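Local structure of class D beta-lactamase (Fusobacterium nucleatum subsp. polymorphum, 4IED) at residues 182-187 and 192-197; 220-225 and 245-250. The protein probably hydrolyses beta-lactam antibiotics such as penicillins to substituted beta-amino acids, as a class D beta-lactamase. All coordinates share one frame; numbering follows the deposited sequence. Where two conformers were deposited one is given.

In the fold
Two ways of building on one antiparallel sheet are seen here: adding a strand at its margin and laying a helix across its face. In interaction 1 the short outermost strand 184-187 pairs with strand 192-200, mainly through backbone amides and carbonyls, and the contact runs from buried T183 and H194 to exposed K187. Interaction 2 sets strand 221-229 against helix 238-249 through aromatic and aliphatic carbon, around the buried rings of F224 and F247; its centre lies farther from the centre of the chain than that of interaction 1. The two contacts meet where L193 CD1 packs 3.7 Å from F224 CE2, so the hairpin touches the strand on which the helix rests.

Interaction 1: 182-187 and 192-197; sequences ITILEK and ILHGKT
T183, the first residue beyond helix 173-182, meets strand 192-200 at H194 and G195. Its carbonyl O accepts the G195 amide N at 3.0 Å and also takes a CA-H...O contact from H194. The first torsion, 57°, places OG1 between the backbone N and the carbonyl carbon, where it comes up in the plane of the imidazole, 3.3 Å from H194 CD2; its hydrogen-bonding partners are the helix carbonyls of V179 and K180. I184 lies alongside H194, pointing the same way, with CG1 3.4 Å from H194 NE2, while its CD1 reaches the I192 end carbon. The ring of H194 also stacks on W214 of the neighbouring strand.

At L185 the hairpin shows a classic beta bulge: one carbonyl, L193 O, receives both L185 N at 2.8 Å and E186 N at 3.2 Å. The first of these donors lies in the carbonyl plane; the second is tilted from it by 17°. L185, the first residue of the bulge, points its side chain toward the partner strand, and its CD1 lies 3.5 Å from the amide N of side-chain-free G195. Regular pairing resumes at E186, whose O accepts L193 N at 2.8 Å in a nearly straight bond (176°). Its extended side chain carries the carboxylate away to salt bridges with K188 and R244. K187 faces I192 in a non-hydrogen-bonded pair, and there, in the conformer described, K187 CG lies 3.8 Å from I192 CD1.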
ATOM      1  N   ILE A 182       9.957   5.259  -5.544  1.00  5.84           N
ATOM      2  CA  ILE A 182       8.733   6.093  -5.675  1.00  5.72           C
ATOM      3  C   ILE A 182       7.878   6.171  -4.443  1.00  5.44           C
ATOM      4  O   ILE A 182       7.064   7.092  -4.345  1.00  5.42           O
ATOM      5  CB  ILE A 182       7.876   5.664  -6.876  1.00  5.73           C
ATOM      6  CG1 ILE A 182       7.197   4.312  -6.677  1.00  5.51           C
ATOM      7  CG2 ILE A 182       8.752   5.718  -8.172  1.00  6.10           C
ATOM      8  CD1 ILE A 182       6.439   3.736  -7.829  1.00  5.58           C
ATOM      9  N   THR A 183       8.052   5.210  -3.554  1.00  5.29           N
ATOM     10  CA  THR A 183       7.328   5.144  -2.302  1.00  5.08           C
ATOM     11  C   THR A 183       8.009   5.805  -1.110  1.00  5.15           C
ATOM     12  O   THR A 183       7.437   5.741   0.018  1.00  5.03           O
ATOM     13  CB  THR A 183       6.914   3.712  -1.924  1.00  4.92           C
ATOM     14  OG1 THR A 183       8.092   2.892  -1.864  1.00  5.04           O
ATOM     15  CG2 THR A 183       5.842   3.088  -2.905  1.00  4.85           C
ATOM     16  N   ILE A 184       9.116   6.513  -1.290  1.00  5.40           N
ATOM     17  CA  ILE A 184       9.766   7.195  -0.215  1.00  5.53           C
ATOM     18  C   ILE A 184       8.841   8.311   0.290  1.00  5.51           C
ATOM     19  O   ILE A 184       8.472   9.189  -0.492  1.00  5.60           O
ATOM     20  CB  ILE A 184      11.123   7.753  -0.628  1.00  5.88           C
ATOM     21  CG1 ILE A 184      12.059   6.570  -0.979  1.00  5.96           C
ATOM     22  CG2 ILE A 184      11.621   8.588   0.517  1.00  6.06           C
ATOM     23  CD1 ILE A 184      13.366   7.001  -1.607  1.00  6.36           C
ATOM     24  N   LEU A 185       8.613   8.301   1.588  1.00  5.46           N
ATOM     25  CA  LEU A 185       7.828   9.343   2.249  1.00  5.50           C
ATOM     26  C   LEU A 185       8.644  10.283   3.091  1.00  5.79           C
ATOM     27  O   LEU A 185       8.567  11.477   2.959  1.00  6.00           O
ATOM     28  CB  LEU A 185       6.752   8.675   3.088  1.00  5.30           C
ATOM     29  CG  LEU A 185       5.669   7.814   2.371  1.00  5.06           C
ATOM     30  CD1 LEU A 185       4.789   7.134   3.434  1.00  4.95           C
ATOM     31  CD2 LEU A 185       4.902   8.595   1.314  1.00  5.09           C
ATOM     32  N   GLU A 186       9.552   9.725   3.912  1.00  5.87           N
ATOM     33  CA  GLU A 186      10.416  10.601   4.740  1.00  6.22           C
ATOM     34  C   GLU A 186      11.727   9.896   4.922  1.00  6.42           C
ATOM     35  O   GLU A 186      11.799   8.763   5.470  1.00  6.25           O
ATOM     36  CB  GLU A 186       9.796  10.775   6.140  1.00  6.25           C
ATOM     37  CG  GLU A 186      10.639  11.623   7.063  1.00  6.72           C
ATOM     38  CD  GLU A 186      10.122  11.921   8.471  1.00  7.06           C
ATOM     39  OE1 GLU A 186       8.998  11.472   8.761  1.00  7.56           O
ATOM     40  OE2 GLU A 186      10.795  12.618   9.243  1.00  7.22           O
ATOM     41  N   LYS A 187      12.782  10.584   4.422  1.00  6.95           N
ATOM     42  CA  LYS A 187      14.181  10.105   4.528  0.50  7.54           C
ATOM     43  C   LYS A 187      14.869  11.001   5.524  1.00  7.83           C
ATOM     44  O   LYS A 187      14.997  12.208   5.317  1.00  8.07           O
ATOM     45  CB  LYS A 187      14.886  10.212   3.178  0.50  8.07           C
ATOM     46  CG  LYS A 187      16.303   9.602   3.142  0.50  8.95           C
ATOM     47  CD  LYS A 187      17.435  10.615   3.291  0.50 10.12           C
ATOM     48  CE  LYS A 187      18.836  10.019   3.161  0.50 10.99           C
ATOM     49  NZ  LYS A 187      19.090   9.129   4.274  0.50 11.57           N
ATOM     50  N   ILE A 192      14.397   5.588   6.968  1.00  6.66           N
ATOM     51  CA  ILE A 192      13.660   6.010   5.758  1.00  6.39           C
ATOM     52  C   ILE A 192      12.318   5.222   5.760  1.00  6.01           C
ATOM     53  O   ILE A 192      12.275   3.988   5.874  1.00  5.93           O
ATOM     54  CB  ILE A 192      14.485   5.749   4.474  1.00  6.50           C
ATOM     55  CG1 ILE A 192      13.722   6.330   3.310  1.00  6.30           C
ATOM     56  CG2 ILE A 192      14.875   4.364   4.272  1.00  6.50           C
ATOM     57  CD1 ILE A 192      14.568   6.369   2.076  1.00  6.52           C
ATOM     58  N   LEU A 193      11.246   6.011   5.682  1.00  5.83           N
ATOM     59  CA  LEU A 193       9.863   5.542   5.669  1.00  5.54           C
ATOM     60  C   LEU A 193       9.395   5.546   4.214  1.00  5.36           C
ATOM     61  O   LEU A 193       9.485   6.558   3.539  1.00  5.43           O
ATOM     62  CB  LEU A 193       9.025   6.483   6.464  1.00  5.55           C
ATOM     63  CG  LEU A 193       7.503   6.344   6.382  1.00  5.33           C
ATOM     64  CD1 LEU A 193       7.011   4.997   6.881  1.00  5.21           C
ATOM     65  CD2 LEU A 193       6.760   7.508   7.048  1.00  5.44           C
ATOM     66  N   HIS A 194       8.940   4.371   3.774  1.00  5.18           N
ATOM     67  CA  HIS A 194       8.231   4.143   2.518  1.00  5.02           C
ATOM     68  C   HIS A 194       6.786   3.706   2.830  1.00  4.83           C
ATOM     69  O   HIS A 194       6.483   3.060   3.831  1.00  4.82           O
ATOM     70  CB  HIS A 194       8.849   2.997   1.798  1.00  5.06           C
ATOM     71  CG  HIS A 194      10.274   3.209   1.366  1.00  5.30           C
ATOM     72  ND1 HIS A 194      11.399   3.095   2.154  1.00  5.53           N
ATOM     73  CD2 HIS A 194      10.708   3.367   0.100  1.00  5.41           C
ATOM     74  CE1 HIS A 194      12.467   3.291   1.379  1.00  5.77           C
ATOM     75  NE2 HIS A 194      12.064   3.384   0.127  1.00  5.70           N
ATOM     76  N   GLY A 195       5.863   4.128   1.969  1.00  4.74           N
ATOM     77  CA  GLY A 195       4.478   3.615   2.145  1.00  4.61           C
ATOM     78  C   GLY A 195       3.492   4.178   1.169  1.00  4.58           C
ATOM     79  O   GLY A 195       3.877   4.882   0.200  1.00  4.65           O
ATOM     80  N   LYS A 196       2.243   3.681   1.323  1.00  4.52           N
ATOM     81  CA  LYS A 196       1.127   4.077   0.471  1.00  4.54           C
ATOM     82  C   LYS A 196      -0.156   4.035   1.304  1.00  4.57           C
ATOM     83  O   LYS A 196      -0.413   3.063   1.988  1.00  4.55           O
ATOM     84  CB  LYS A 196       1.003   3.149  -0.723  1.00  4.53           C
ATOM     85  CG  LYS A 196      -0.118   3.459  -1.685  1.00  4.60           C
ATOM     86  CD  LYS A 196       0.157   4.685  -2.531  1.00  4.71           C
ATOM     87  CE  LYS A 196      -0.987   5.177  -3.375  1.00  4.85           C
ATOM     88  NZ  LYS A 196      -1.955   5.960  -2.642  1.00  4.92           N
ATOM     89  N   THR A 197      -0.950   5.087   1.122  1.00  4.67           N
ATOM     90  CA  THR A 197      -2.279   5.187   1.775  1.00  4.79           C
ATOM     91  C   THR A 197      -3.346   4.708   0.805  1.00  4.84           C
ATOM     92  O   THR A 197      -3.184   4.644  -0.438  1.00  4.83           O
ATOM     93  CB  THR A 197      -2.570   6.617   2.171  1.00  4.95           C
ATOM     94  OG1 THR A 197      -2.329   7.461   1.010  1.00  5.00           O
ATOM     95  CG2 THR A 197      -1.723   7.086   3.320  1.00  4.97           C
TER

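Interaction 2: 220-225 and 245-250; sequences NIYSFA and EYFKNI
Two residues before Y222 meets F247, the strand is entered at N220, whose OD1 is held by two backbone amides: I221 N at 2.7 Å, on a bent path of 137°, and K37 N. Its ND2 bonds to D35, which Y222 also touches; D35 is a magnesium ligand in a structure of this protein, though no ion is bound there in this model. From here strand 221-229 runs under helix 238-249, the C-terminal helix, which packs on one face of the central antiparallel sheet of the beta-lactamase fold. The joint is an aromatic cluster of Y222, F224 and F247. F247 turns its edge toward the tyrosine face in an offset edge-to-face pair, centroids 5.8 Å apart and planes at 68°. The closest approach is to the root of the tyrosine, with F247 CE1 3.5 Å from Y222 CB. F224 meets the same phenylalanine obliquely, CD2 to F247 CE2 at 4.0 Å. Y246 covers one face of F247, its CD2 standing 3.9 Å above the ring plane. Past the helix end, I250 reaches back, bringing CD1 to 4.3 Å from Y222 CE2.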
ATOM      1  N   ASN A 220      17.935  -2.632  10.521  1.00  8.39           N
ATOM      2  CA  ASN A 220      16.692  -3.341  10.540  1.00  7.92           C
ATOM      3  C   ASN A 220      15.710  -2.789   9.501  1.00  7.40           C
ATOM      4  O   ASN A 220      15.942  -1.768   8.852  1.00  7.29           O
ATOM      5  CB  ASN A 220      16.086  -3.218  11.957  1.00  7.99           C
ATOM      6  CG  ASN A 220      15.163  -4.358  12.330  1.00  7.93           C
ATOM      7  OD1 ASN A 220      14.795  -5.173  11.486  1.00  7.76           O
ATOM      8  ND2 ASN A 220      14.825  -4.453  13.653  1.00  8.15           N
ATOM      9  N   ILE A 221      14.663  -3.573   9.277  1.00  7.15           N
ATOM     10  CA  ILE A 221      13.514  -3.176   8.400  1.00  6.68           C
ATOM     11  C   ILE A 221      12.260  -3.586   9.117  1.00  6.53           C
ATOM     12  O   ILE A 221      12.092  -4.726   9.501  1.00  6.69           O
ATOM     13  CB  ILE A 221      13.492  -3.872   7.025  1.00  6.58           C
ATOM     14  CG1 ILE A 221      14.819  -3.645   6.321  1.00  6.84           C
ATOM     15  CG2 ILE A 221      12.344  -3.368   6.214  1.00  6.17           C
ATOM     16  CD1 ILE A 221      14.996  -4.378   5.015  1.00  6.87           C
ATOM     17  N   TYR A 222      11.356  -2.589   9.314  1.00  6.28           N
ATOM     18  CA  TYR A 222      10.051  -2.788   9.957  1.00  6.16           C
ATOM     19  C   TYR A 222       8.995  -2.645   8.921  1.00  5.81           C
ATOM     20  O   TYR A 222       8.774  -1.545   8.427  1.00  5.62           O
ATOM     21  CB  TYR A 222       9.838  -1.768  11.090  1.00  6.25           C
ATOM     22  CG  TYR A 222      10.930  -1.734  12.120  1.00  6.64           C
ATOM     23  CD1 TYR A 222      12.062  -0.944  11.878  1.00  6.77           C
ATOM     24  CD2 TYR A 222      10.828  -2.415  13.344  1.00  6.95           C
ATOM     25  CE1 TYR A 222      13.099  -0.840  12.771  1.00  7.19           C
ATOM     26  CE2 TYR A 222      11.947  -2.369  14.195  1.00  7.38           C
ATOM     27  CZ  TYR A 222      13.047  -1.589  13.912  1.00  7.49           C
ATOM     28  OH  TYR A 222      14.180  -1.524  14.803  1.00  7.98           O
ATOM     29  N   SER A 223       8.345  -3.761   8.548  1.00  5.77           N
ATOM     30  CA  SER A 223       7.302  -3.688   7.532  1.00  5.49           C
ATOM     31  C   SER A 223       5.963  -3.597   8.275  1.00  5.45           C
ATOM     32  O   SER A 223       5.781  -4.192   9.339  1.00  5.66           O
ATOM     33  CB  SER A 223       7.291  -4.936   6.703  1.00  5.54           C
ATOM     34  OG  SER A 223       8.487  -4.948   5.884  1.00  5.62           O
ATOM     35  N   PHE A 224       5.047  -2.814   7.753  1.00  5.23           N
ATOM     36  CA  PHE A 224       3.813  -2.536   8.521  1.00  5.25           C
ATOM     37  C   PHE A 224       2.628  -2.390   7.589  1.00  5.08           C
ATOM     38  O   PHE A 224       2.656  -2.100   6.418  1.00  4.91           O
ATOM     39  CB  PHE A 224       3.938  -1.259   9.343  1.00  5.30           C
ATOM     40  CG  PHE A 224       4.024   0.008   8.503  1.00  5.11           C
ATOM     41  CD1 PHE A 224       2.854   0.677   8.064  1.00  4.99           C
ATOM     42  CD2 PHE A 224       5.260   0.552   8.201  1.00  5.12           C
ATOM     43  CE1 PHE A 224       2.932   1.805   7.308  1.00  4.89           C
ATOM     44  CE2 PHE A 224       5.322   1.704   7.435  1.00  5.01           C
ATOM     45  CZ  PHE A 224       4.161   2.301   6.981  1.00  4.89           C
ATOM     46  N   ALA A 225       1.473  -2.702   8.229  1.00  5.19           N
ATOM     47  CA  ALA A 225       0.092  -2.416   7.719  1.00  5.13           C
ATOM     48  C   ALA A 225      -0.907  -2.119   8.807  1.00  5.33           C
ATOM     49  O   ALA A 225      -0.996  -2.896   9.764  1.00  5.56           O
ATOM     50  CB  ALA A 225      -0.400  -3.599   6.906  1.00  5.16           C
ATOM     51  N   GLU A 245       3.035   7.145  15.708  1.00  7.22           N
ATOM     52  CA  GLU A 245       3.082   7.166  17.173  0.50  7.95           C
ATOM     53  C   GLU A 245       3.760   5.874  17.645  1.00  7.86           C
ATOM     54  O   GLU A 245       4.581   5.885  18.559  1.00  7.99           O
ATOM     55  CB  GLU A 245       1.662   7.360  17.761  0.50  8.69           C
ATOM     56  CG  GLU A 245       1.190   8.818  17.658  0.50  9.52           C
ATOM     57  CD  GLU A 245      -0.144   9.179  18.287  0.50 10.40           C
ATOM     58  OE1 GLU A 245      -0.454   8.643  19.375  0.50 11.66           O
ATOM     59  OE2 GLU A 245      -0.806  10.120  17.677  0.50 11.18           O
ATOM     60  N   TYR A 246       3.432   4.727  17.053  1.00  7.45           N
ATOM     61  CA  TYR A 246       4.079   3.489  17.447  1.00  7.45           C
ATOM     62  C   TYR A 246       5.575   3.561  17.154  1.00  7.36           C
ATOM     63  O   TYR A 246       6.411   3.176  18.013  1.00  7.53           O
ATOM     64  CB  TYR A 246       3.468   2.290  16.662  1.00  7.31           C
ATOM     65  CG  TYR A 246       4.245   0.997  16.858  1.00  7.33           C
ATOM     66  CD1 TYR A 246       4.063   0.278  17.995  1.00  7.88           C
ATOM     67  CD2 TYR A 246       5.152   0.543  15.929  1.00  7.22           C
ATOM     68  CE1 TYR A 246       4.772  -0.883  18.310  1.00  8.07           C
ATOM     69  CE2 TYR A 246       5.919  -0.612  16.225  1.00  7.41           C
ATOM     70  CZ  TYR A 246       5.699  -1.317  17.377  1.00  7.78           C
ATOM     71  OH  TYR A 246       6.380  -2.499  17.675  1.00  8.43           O
ATOM     72  N   PHE A 247       5.969   3.999  15.958  1.00  6.92           N
ATOM     73  CA  PHE A 247       7.416   4.028  15.634  1.00  7.02           C
ATOM     74  C   PHE A 247       8.197   5.082  16.420  1.00  7.74           C
ATOM     75  O   PHE A 247       9.387   4.874  16.666  1.00  7.87           O
ATOM     76  CB  PHE A 247       7.643   4.101  14.152  1.00  6.62           C
ATOM     77  CG  PHE A 247       7.381   2.807  13.444  1.00  6.31           C
ATOM     78  CD1 PHE A 247       8.256   1.716  13.644  1.00  6.48           C
ATOM     79  CD2 PHE A 247       6.358   2.672  12.558  1.00  6.00           C
ATOM     80  CE1 PHE A 247       8.029   0.531  13.095  1.00  6.30           C
ATOM     81  CE2 PHE A 247       6.138   1.416  11.958  1.00  5.89           C
ATOM     82  CZ  PHE A 247       7.006   0.387  12.193  1.00  5.99           C
ATOM     83  N   LYS A 248       7.507   6.097  16.960  1.00  7.13           N
ATOM     84  CA  LYS A 248       8.176   7.051  17.859  1.00  9.32           C
ATOM     85  C   LYS A 248       8.351   6.354  19.224  1.00  9.85           C
ATOM     86  O   LYS A 248       9.454   6.491  19.855  1.00 10.55           O
ATOM     87  CB  LYS A 248       7.349   8.318  17.983  1.00 12.29           C
ATOM     88  CG  LYS A 248       7.556   9.261  16.771  1.00 14.76           C
ATOM     89  CD  LYS A 248       6.779  10.532  16.772  1.00 19.02           C
ATOM     90  CE  LYS A 248       5.241  10.402  16.778  1.00 20.32           C
ATOM     91  NZ  LYS A 248       4.606  11.700  16.971  1.00 25.59           N
ATOM     92  N   ASN A 249       7.366   5.573  19.693  1.00 10.57           N
ATOM     93  CA  ASN A 249       7.438   4.831  20.964  1.00 12.55           C
ATOM     94  C   ASN A 249       8.628   3.869  21.047  1.00 11.64           C
ATOM     95  O   ASN A 249       9.234   3.703  22.082  1.00 13.33           O
ATOM     96  CB  ASN A 249       6.141   4.036  21.173  1.00 14.65           C
ATOM     97  CG  ASN A 249       6.110   3.317  22.515  1.00 17.77           C
ATOM     98  OD1 ASN A 249       6.169   2.084  22.587  1.00 19.40           O
ATOM     99  ND2 ASN A 249       5.972   4.054  23.549  1.00 21.06           N
ATOM    100  N   ILE A 250       8.957   3.274  19.920  1.00  9.65           N
ATOM    101  CA  ILE A 250      10.031   2.345  19.828  1.00  8.91           C
ATOM    102  C   ILE A 250      11.323   2.973  19.263  1.00  7.79           C
ATOM    103  O   ILE A 250      12.299   2.286  18.952  1.00  8.87           O
ATOM    104  CB  ILE A 250       9.706   1.013  19.157  1.00  9.68           C
ATOM    105  CG1 ILE A 250       9.334   1.170  17.696  1.00  8.91           C
ATOM    106  CG2 ILE A 250       8.567   0.270  19.831  1.00 12.24           C
ATOM    107  CD1 ILE A 250       9.495  -0.126  16.919  1.00 10.56           C
TER